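Local coordinates for PILI retraction protein PILT (Thermus thermophilus, PDB 5FL3) that probably binds and hydrolyses ATP as a motor of the type II/IV secretion ATPase family, thought to drive retraction of type IV pili, at residues R263-R277 with A290-L304. Numbering follows the deposited sequence.
Sequences RVLLAESLLGILSQR and ALEILIATPYVRELL
The guanidinium of Arg301 has Ala267 O at its edge, in plane, and Ala296 O above one face, offset toward the rim and not hydrogen-bonded. Arg301 NE donates to Ala267 O at 2.9 Å, within the plane of that carbonyl. Arg301 NH2 makes a weak, bent bond to Leu270 O (2.8 Å, N-H...O angle 124°). Both acceptors lie where helix 259-269 runs out into its strand. The CG of Arg301 sits beside its own backbone N (chi1 -71°), and from there the chain runs extended to NE, passing along Ala267 O. A leucine in its place would probably leave Ala267 O and Leu270 O without this donor and weaken the tie between helix 298-305 and the end of helix 259-269. The second guanidinium, of Arg263, meets Leu304 O at its edge, and its NH1 donates there at 3.2 Å in a nearly straight bond. Between these polar contacts the antiparallel helices touch where Ala267 CB rests on Leu304 CB at 3.7 Å. Leu270, at the start of the strand, crosses Leu304 at about a right angle, CD2 to CD2.

Beyond the helices the strands pair antiparallel. Ile273 with Leu294, Ser275 with Glu292 and Arg277 with Ala290 are hydrogen-bonded pairs. At the end nearest the helices, Ala296 N donates to Leu271 O from above the carbonyl plane, and Ala296 then centres an inverse gamma turn. Leu274 CD2 packs on Ile293 CG1 at 3.6 Å and also touches Leu291 CD1; helix 122-130 covers this face. On the other face Ser275 OG bonds Thr139, and Glu292 is held by Phe328 N and Ala243 N. The arrangement is a beta hairpin flanked by helices, forming the edge of the mixed sheet in a P-loop ATPase core, with Gln276 close to the ADP-binding residues Ser144 and Gly145.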
ATOM      1  N   ARG A 263      -0.333  -5.258  24.394  1.00 48.40           N
ATOM      2  CA  ARG A 263      -1.315  -4.170  24.479  1.00 44.37           C
ATOM      3  C   ARG A 263      -0.692  -2.896  24.999  1.00 47.56           C
ATOM      4  O   ARG A 263      -0.926  -1.812  24.459  1.00 42.70           O
ATOM      5  CB  ARG A 263      -2.482  -4.536  25.380  1.00 50.53           C
ATOM      6  CG  ARG A 263      -3.318  -5.655  24.868  1.00 54.63           C
ATOM      7  CD  ARG A 263      -4.689  -5.608  25.484  1.00 51.86           C
ATOM      8  NE  ARG A 263      -5.483  -6.697  24.952  1.00 55.06           N
ATOM      9  CZ  ARG A 263      -6.406  -6.544  24.012  1.00 57.53           C
ATOM     10  NH1 ARG A 263      -6.648  -5.328  23.530  1.00 47.79           N
ATOM     11  NH2 ARG A 263      -7.086  -7.602  23.568  1.00 59.01           N
ATOM     12  N   VAL A 264       0.085  -3.029  26.071  1.00 51.90           N
ATOM     13  CA  VAL A 264       0.780  -1.882  26.639  1.00 51.93           C
ATOM     14  C   VAL A 264       1.647  -1.254  25.561  1.00 42.52           C
ATOM     15  O   VAL A 264       1.554  -0.057  25.296  1.00 46.54           O
ATOM     16  CB  VAL A 264       1.638  -2.269  27.865  1.00 54.30           C
ATOM     17  CG1 VAL A 264       2.599  -1.142  28.219  1.00 52.85           C
ATOM     18  CG2 VAL A 264       0.738  -2.611  29.060  1.00 49.13           C
ATOM     19  N   LEU A 265       2.449  -2.083  24.910  1.00 43.79           N
ATOM     20  CA  LEU A 265       3.313  -1.621  23.832  1.00 44.40           C
ATOM     21  C   LEU A 265       2.493  -1.020  22.695  1.00 42.63           C
ATOM     22  O   LEU A 265       2.805   0.070  22.207  1.00 39.98           O
ATOM     23  CB  LEU A 265       4.186  -2.765  23.320  1.00 38.77           C
ATOM     24  CG  LEU A 265       5.205  -2.440  22.232  1.00 43.96           C
ATOM     25  CD1 LEU A 265       6.177  -1.347  22.662  1.00 39.90           C
ATOM     26  CD2 LEU A 265       5.959  -3.697  21.840  1.00 44.48           C
ATOM     27  N   LEU A 266       1.436  -1.714  22.285  1.00 38.93           N
ATOM     28  CA  LEU A 266       0.628  -1.214  21.184  1.00 38.12           C
ATOM     29  C   LEU A 266      -0.060   0.111  21.543  1.00 43.82           C
ATOM     30  O   LEU A 266       0.019   1.082  20.782  1.00 42.28           O
ATOM     31  CB  LEU A 266      -0.396  -2.256  20.754  1.00 40.33           C
ATOM     32  CG  LEU A 266      -1.304  -1.882  19.571  1.00 39.85           C
ATOM     33  CD1 LEU A 266      -0.520  -1.394  18.366  1.00 32.91           C
ATOM     34  CD2 LEU A 266      -2.156  -3.066  19.199  1.00 35.14           C
ATOM     35  N   ALA A 267      -0.690   0.166  22.715  1.00 45.09           N
ATOM     36  CA  ALA A 267      -1.431   1.359  23.116  1.00 45.47           C
ATOM     37  C   ALA A 267      -0.561   2.617  23.187  1.00 46.20           C
ATOM     38  O   ALA A 267      -1.000   3.699  22.780  1.00 46.72           O
ATOM     39  CB  ALA A 267      -2.120   1.129  24.452  1.00 49.22           C
ATOM     40  N   GLU A 268       0.668   2.498  23.683  1.00 42.31           N
ATOM     41  CA  GLU A 268       1.438   3.717  23.910  1.00 46.75           C
ATOM     42  C   GLU A 268       2.111   4.237  22.627  1.00 49.91           C
ATOM     43  O   GLU A 268       2.242   5.453  22.445  1.00 50.16           O
ATOM     44  CB  GLU A 268       2.465   3.513  25.031  1.00 50.19           C
ATOM     45  CG  GLU A 268       3.663   2.615  24.726  1.00 53.32           C
ATOM     46  CD  GLU A 268       4.617   2.492  25.931  1.00 61.57           C
ATOM     47  OE1 GLU A 268       4.895   3.518  26.611  1.00 59.32           O
ATOM     48  OE2 GLU A 268       5.078   1.360  26.209  1.00 62.15           O
ATOM     49  N   SER A 269       2.477   3.334  21.716  1.00 49.73           N
ATOM     50  CA  SER A 269       3.156   3.735  20.474  1.00 47.24           C
ATOM     51  C   SER A 269       2.249   3.936  19.224  1.00 41.66           C
ATOM     52  O   SER A 269       2.687   4.520  18.235  1.00 40.82           O
ATOM     53  CB  SER A 269       4.251   2.716  20.149  1.00 42.08           C
ATOM     54  OG  SER A 269       3.775   1.393  20.339  1.00 49.80           O
ATOM     55  N   LEU A 270       0.998   3.483  19.256  1.00 41.95           N
ATOM     56  CA  LEU A 270       0.102   3.702  18.111  1.00 39.34           C
ATOM     57  C   LEU A 270      -0.282   5.174  17.959  1.00 40.94           C
ATOM     58  O   LEU A 270      -0.468   5.872  18.955  1.00 47.16           O
ATOM     59  CB  LEU A 270      -1.162   2.851  18.244  1.00 37.25           C
ATOM     60  CG  LEU A 270      -2.054   2.743  17.007  1.00 41.17           C
ATOM     61  CD1 LEU A 270      -1.256   2.263  15.803  1.00 39.31           C
ATOM     62  CD2 LEU A 270      -3.239   1.823  17.240  1.00 34.00           C
ATOM     63  N   LEU A 271      -0.392   5.638  16.714  1.00 46.25           N
ATOM     64  CA  LEU A 271      -0.828   7.010  16.398  1.00 40.65           C
ATOM     65  C   LEU A 271      -2.148   7.048  15.663  1.00 40.43           C
ATOM     66  O   LEU A 271      -2.990   7.923  15.881  1.00 42.23           O
ATOM     67  CB  LEU A 271       0.183   7.709  15.522  1.00 36.12           C
ATOM     68  CG  LEU A 271       1.510   8.078  16.132  1.00 39.05           C
ATOM     69  CD1 LEU A 271       2.231   8.952  15.135  1.00 38.57           C
ATOM     70  CD2 LEU A 271       1.275   8.807  17.419  1.00 41.36           C
ATOM     71  N   GLY A 272      -2.286   6.104  14.743  1.00 41.76           N
ATOM     72  CA  GLY A 272      -3.417   6.059  13.841  1.00 42.66           C
ATOM     73  C   GLY A 272      -3.423   4.776  13.027  1.00 41.79           C
ATOM     74  O   GLY A 272      -2.366   4.178  12.769  1.00 38.04           O
ATOM     75  N   ILE A 273      -4.620   4.325  12.663  1.00 35.58           N
ATOM     76  CA  ILE A 273      -4.777   3.253  11.691  1.00 35.42           C
ATOM     77  C   ILE A 273      -5.672   3.744  10.555  1.00 38.26           C
ATOM     78  O   ILE A 273      -6.744   4.304  10.793  1.00 36.71           O
ATOM     79  CB  ILE A 273      -5.384   1.992  12.318  1.00 37.04           C
ATOM     80  CG1 ILE A 273      -4.619   1.593  13.581  1.00 34.35           C
ATOM     81  CG2 ILE A 273      -5.435   0.853  11.300  1.00 35.18           C
ATOM     82  CD1 ILE A 273      -5.329   0.533  14.384  1.00 36.70           C
ATOM     83  N   LEU A 274      -5.214   3.544   9.326  1.00 36.28           N
ATOM     84  CA  LEU A 274      -5.979   3.889   8.147  1.00 29.27           C
ATOM     85  C   LEU A 274      -6.325   2.646   7.340  1.00 35.73           C
ATOM     86  O   LEU A 274      -5.521   2.182   6.537  1.00 38.50           O
ATOM     87  CB  LEU A 274      -5.192   4.869   7.285  1.00 34.21           C
ATOM     88  CG  LEU A 274      -4.978   6.246   7.912  1.00 37.83           C
ATOM     89  CD1 LEU A 274      -3.742   6.933   7.368  1.00 30.04           C
ATOM     90  CD2 LEU A 274      -6.200   7.087   7.639  1.00 45.69           C
ATOM     91  N   SER A 275      -7.520   2.102   7.550  1.00 39.92           N
ATOM     92  CA  SER A 275      -7.932   0.902   6.832  1.00 36.41           C
ATOM     93  C   SER A 275      -8.641   1.285   5.551  1.00 35.95           C
ATOM     94  O   SER A 275      -9.494   2.147   5.544  1.00 39.64           O
ATOM     95  CB  SER A 275      -8.818   0.028   7.702  1.00 37.90           C
ATOM     96  OG  SER A 275      -8.091  -0.457   8.812  1.00 36.73           O
ATOM     97  N   GLN A 276      -8.256   0.651   4.453  1.00 39.44           N
ATOM     98  CA  GLN A 276      -8.667   1.115   3.147  1.00 38.34           C
ATOM     99  C   GLN A 276      -9.318   0.025   2.321  1.00 40.93           C
ATOM    100  O   GLN A 276      -8.967  -1.145   2.429  1.00 38.44           O
ATOM    101  CB  GLN A 276      -7.465   1.683   2.400  1.00 32.20           C
ATOM    102  CG  GLN A 276      -6.910   2.922   3.060  1.00 37.58           C
ATOM    103  CD  GLN A 276      -5.809   3.561   2.264  1.00 34.54           C
ATOM    104  OE1 GLN A 276      -5.535   3.178   1.124  1.00 37.62           O
ATOM    105  NE2 GLN A 276      -5.168   4.538   2.854  1.00 32.13           N
ATOM    106  N   ARG A 277     -10.273   0.441   1.496  1.00 40.00           N
ATOM    107  CA  ARG A 277     -10.902  -0.417   0.511  1.00 43.04           C
ATOM    108  C   ARG A 277     -11.112   0.451  -0.726  1.00 39.50           C
ATOM    109  O   ARG A 277     -11.484   1.604  -0.598  1.00 38.08           O
ATOM    110  CB  ARG A 277     -12.219  -0.988   1.055  1.00 40.91           C
ATOM    111  CG  ARG A 277     -12.750  -2.213   0.354  1.00 43.18           C
ATOM    112  CD  ARG A 277     -12.363  -3.499   1.108  1.00 58.29           C
ATOM    113  NE  ARG A 277     -12.320  -3.360   2.576  1.00 61.58           N
ATOM    114  CZ  ARG A 277     -13.377  -3.421   3.396  1.00 62.06           C
ATOM    115  NH1 ARG A 277     -14.615  -3.579   2.923  1.00 58.55           N
ATOM    116  NH2 ARG A 277     -13.192  -3.301   4.709  1.00 54.96           N
ATOM    117  N   ALA A 290     -12.702   4.013   0.176  1.00 35.73           N
ATOM    118  CA  ALA A 290     -13.449   3.884   1.410  1.00 38.51           C
ATOM    119  C   ALA A 290     -12.420   3.797   2.517  1.00 42.12           C
ATOM    120  O   ALA A 290     -11.533   2.947   2.460  1.00 40.85           O
ATOM    121  CB  ALA A 290     -14.333   2.656   1.391  1.00 37.47           C
ATOM    122  N   LEU A 291     -12.543   4.659   3.522  1.00 41.42           N
ATOM    123  CA  LEU A 291     -11.477   4.843   4.497  1.00 42.44           C
ATOM    124  C   LEU A 291     -12.014   4.941   5.919  1.00 44.75           C
ATOM    125  O   LEU A 291     -12.934   5.729   6.203  1.00 42.00           O
ATOM    126  CB  LEU A 291     -10.669   6.089   4.137  1.00 38.90           C
ATOM    127  CG  LEU A 291      -9.610   6.512   5.137  1.00 41.73           C
ATOM    128  CD1 LEU A 291      -8.571   5.406   5.300  1.00 42.01           C
ATOM    129  CD2 LEU A 291      -8.952   7.797   4.691  1.00 41.69           C
ATOM    130  N   GLU A 292     -11.467   4.094   6.792  1.00 41.17           N
ATOM    131  CA  GLU A 292     -11.758   4.136   8.225  1.00 43.29           C
ATOM    132  C   GLU A 292     -10.528   4.650   8.977  1.00 42.03           C
ATOM    133  O   GLU A 292      -9.419   4.163   8.745  1.00 36.51           O
ATOM    134  CB  GLU A 292     -12.161   2.763   8.737  1.00 37.09           C
ATOM    135  CG  GLU A 292     -12.343   2.674  10.222  1.00 39.15           C
ATOM    136  CD  GLU A 292     -12.909   1.325  10.614  1.00 46.21           C
ATOM    137  OE1 GLU A 292     -13.964   0.967  10.057  1.00 51.84           O
ATOM    138  OE2 GLU A 292     -12.314   0.617  11.460  1.00 48.10           O
ATOM    139  N   ILE A 293     -10.733   5.619   9.873  1.00 39.74           N
ATOM    140  CA  ILE A 293      -9.645   6.242  10.633  1.00 38.18           C
ATOM    141  C   ILE A 293      -9.782   6.043  12.134  1.00 43.82           C
ATOM    142  O   ILE A 293     -10.734   6.528  12.744  1.00 43.60           O
ATOM    143  CB  ILE A 293      -9.567   7.751  10.350  1.00 40.17           C
ATOM    144  CG1 ILE A 293      -9.512   7.993   8.840  1.00 41.69           C
ATOM    145  CG2 ILE A 293      -8.383   8.391  11.033  1.00 40.25           C
ATOM    146  CD1 ILE A 293      -9.542   9.442   8.447  1.00 43.93           C
ATOM    147  N   LEU A 294      -8.825   5.322  12.724  1.00 42.99           N
ATOM    148  CA  LEU A 294      -8.673   5.293  14.175  1.00 39.25           C
ATOM    149  C   LEU A 294      -7.500   6.163  14.585  1.00 39.89           C
ATOM    150  O   LEU A 294      -6.370   5.902  14.197  1.00 45.90           O
ATOM    151  CB  LEU A 294      -8.472   3.867  14.683  1.00 41.08           C
ATOM    152  CG  LEU A 294      -8.116   3.753  16.166  1.00 41.60           C
ATOM    153  CD1 LEU A 294      -9.137   4.499  16.990  1.00 49.39           C
ATOM    154  CD2 LEU A 294      -8.049   2.313  16.620  1.00 41.48           C
ATOM    155  N   ILE A 295      -7.758   7.216  15.345  1.00 41.93           N
ATOM    156  CA  ILE A 295      -6.673   8.038  15.856  1.00 40.76           C
ATOM    157  C   ILE A 295      -6.459   7.713  17.320  1.00 45.40           C
ATOM    158  O   ILE A 295      -7.405   7.689  18.104  1.00 48.21           O
ATOM    159  CB  ILE A 295      -6.945   9.528  15.688  1.00 43.15           C
ATOM    160  CG1 ILE A 295      -7.078   9.880  14.206  1.00 42.74           C
ATOM    161  CG2 ILE A 295      -5.822  10.337  16.300  1.00 41.71           C
ATOM    162  CD1 ILE A 295      -5.787   9.871  13.463  1.00 37.64           C
ATOM    163  N   ALA A 296      -5.208   7.457  17.687  1.00 45.48           N
ATOM    164  CA  ALA A 296      -4.881   7.048  19.041  1.00 47.14           C
ATOM    165  C   ALA A 296      -4.842   8.230  20.024  1.00 51.74           C
ATOM    166  O   ALA A 296      -3.785   8.618  20.525  1.00 52.41           O
ATOM    167  CB  ALA A 296      -3.559   6.301  19.052  1.00 45.67           C
ATOM    168  N   THR A 297      -6.016   8.790  20.296  1.00 52.63           N
ATOM    169  CA  THR A 297      -6.200   9.766  21.362  1.00 48.52           C
ATOM    170  C   THR A 297      -5.899   9.117  22.728  1.00 51.81           C
ATOM    171  O   THR A 297      -5.763   7.885  22.818  1.00 50.37           O
ATOM    172  CB  THR A 297      -7.629  10.312  21.344  1.00 43.29           C
ATOM    173  OG1 THR A 297      -8.538   9.262  21.677  1.00 44.44           O
ATOM    174  CG2 THR A 297      -7.973  10.840  19.962  1.00 49.43           C
ATOM    175  N   PRO A 298      -5.760   9.938  23.788  1.00 47.71           N
ATOM    176  CA  PRO A 298      -5.609   9.369  25.131  1.00 44.34           C
ATOM    177  C   PRO A 298      -6.718   8.390  25.484  1.00 49.03           C
ATOM    178  O   PRO A 298      -6.449   7.314  26.039  1.00 51.74           O
ATOM    179  CB  PRO A 298      -5.654  10.601  26.030  1.00 42.69           C
ATOM    180  CG  PRO A 298      -5.039  11.693  25.185  1.00 39.13           C
ATOM    181  CD  PRO A 298      -5.469  11.389  23.770  1.00 50.11           C
ATOM    182  N   TYR A 299      -7.953   8.743  25.144  1.00 48.77           N
ATOM    183  CA  TYR A 299      -9.075   7.870  25.451  1.00 48.93           C
ATOM    184  C   TYR A 299      -8.947   6.557  24.671  1.00 50.87           C
ATOM    185  O   TYR A 299      -9.125   5.483  25.237  1.00 52.55           O
ATOM    186  CB  TYR A 299     -10.411   8.574  25.162  1.00 45.67           C
ATOM    187  CG  TYR A 299     -11.617   7.668  25.326  1.00 53.13           C
ATOM    188  CD1 TYR A 299     -12.141   7.373  26.586  1.00 57.71           C
ATOM    189  CD2 TYR A 299     -12.228   7.107  24.216  1.00 54.78           C
ATOM    190  CE1 TYR A 299     -13.247   6.531  26.725  1.00 57.93           C
ATOM    191  CE2 TYR A 299     -13.324   6.278  24.337  1.00 59.67           C
ATOM    192  CZ  TYR A 299     -13.830   5.983  25.584  1.00 65.97           C
ATOM    193  OH  TYR A 299     -14.920   5.138  25.655  1.00 65.14           O
ATOM    194  N   VAL A 300      -8.610   6.640  23.384  1.00 50.65           N
ATOM    195  CA  VAL A 300      -8.477   5.442  22.555  1.00 47.84           C
ATOM    196  C   VAL A 300      -7.387   4.524  23.107  1.00 51.80           C
ATOM    197  O   VAL A 300      -7.489   3.297  23.034  1.00 51.72           O
ATOM    198  CB  VAL A 300      -8.159   5.806  21.088  1.00 49.05           C
ATOM    199  CG1 VAL A 300      -7.755   4.569  20.284  1.00 45.01           C
ATOM    200  CG2 VAL A 300      -9.349   6.486  20.449  1.00 47.33           C
ATOM    201  N   ARG A 301      -6.350   5.123  23.682  1.00 50.34           N
ATOM    202  CA  ARG A 301      -5.246   4.339  24.221  1.00 52.70           C
ATOM    203  C   ARG A 301      -5.708   3.467  25.387  1.00 50.43           C
ATOM    204  O   ARG A 301      -5.264   2.332  25.528  1.00 50.22           O
ATOM    205  CB  ARG A 301      -4.093   5.251  24.643  1.00 45.99           C
ATOM    206  CG  ARG A 301      -3.380   5.870  23.472  1.00 45.69           C
ATOM    207  CD  ARG A 301      -2.072   6.539  23.858  1.00 45.06           C
ATOM    208  NE  ARG A 301      -1.208   6.638  22.684  1.00 54.45           N
ATOM    209  CZ  ARG A 301      -0.924   7.771  22.044  1.00 58.43           C
ATOM    210  NH1 ARG A 301      -1.410   8.929  22.485  1.00 59.99           N
ATOM    211  NH2 ARG A 301      -0.140   7.747  20.967  1.00 51.61           N
ATOM    212  N   GLU A 302      -6.603   4.003  26.210  1.00 53.97           N
ATOM    213  CA  GLU A 302      -7.218   3.234  27.285  1.00 50.67           C
ATOM    214  C   GLU A 302      -7.886   1.991  26.742  1.00 51.21           C
ATOM    215  O   GLU A 302      -7.665   0.892  27.232  1.00 53.37           O
ATOM    216  CB  GLU A 302      -8.250   4.082  28.025  1.00 55.87           C
ATOM    217  CG  GLU A 302      -7.674   5.313  28.635  1.00 56.10           C
ATOM    218  CD  GLU A 302      -6.540   4.977  29.574  1.00 66.43           C
ATOM    219  OE1 GLU A 302      -6.590   3.887  30.195  1.00 60.61           O
ATOM    220  OE2 GLU A 302      -5.593   5.793  29.679  1.00 71.34           O
ATOM    221  N   LEU A 303      -8.709   2.198  25.720  1.00 52.85           N
ATOM    222  CA  LEU A 303      -9.444   1.138  25.046  1.00 53.55           C
ATOM    223  C   LEU A 303      -8.526   0.034  24.530  1.00 55.50           C
ATOM    224  O   LEU A 303      -8.824  -1.160  24.670  1.00 49.51           O
ATOM    225  CB  LEU A 303     -10.250   1.731  23.892  1.00 51.58           C
ATOM    226  CG  LEU A 303     -11.657   2.253  24.195  1.00 59.24           C
ATOM    227  CD1 LEU A 303     -11.787   2.839  25.604  1.00 58.56           C
ATOM    228  CD2 LEU A 303     -12.044   3.277  23.148  1.00 55.74           C
ATOM    229  N   LEU A 304      -7.420   0.453  23.916  1.00 52.13           N
ATOM    230  CA  LEU A 304      -6.391  -0.458  23.433  1.00 53.02           C
ATOM    231  C   LEU A 304      -5.748  -1.249  24.584  1.00 49.81           C
ATOM    232  O   LEU A 304      -5.577  -2.469  24.525  1.00 47.78           O
ATOM    233  CB  LEU A 304      -5.318   0.331  22.665  1.00 52.41           C
ATOM    234  CG  LEU A 304      -5.418   0.542  21.144  1.00 48.39           C
ATOM    235  CD1 LEU A 304      -6.808   0.872  20.702  1.00 50.50           C
ATOM    236  CD2 LEU A 304      -4.468   1.645  20.699  1.00 47.99           C
TER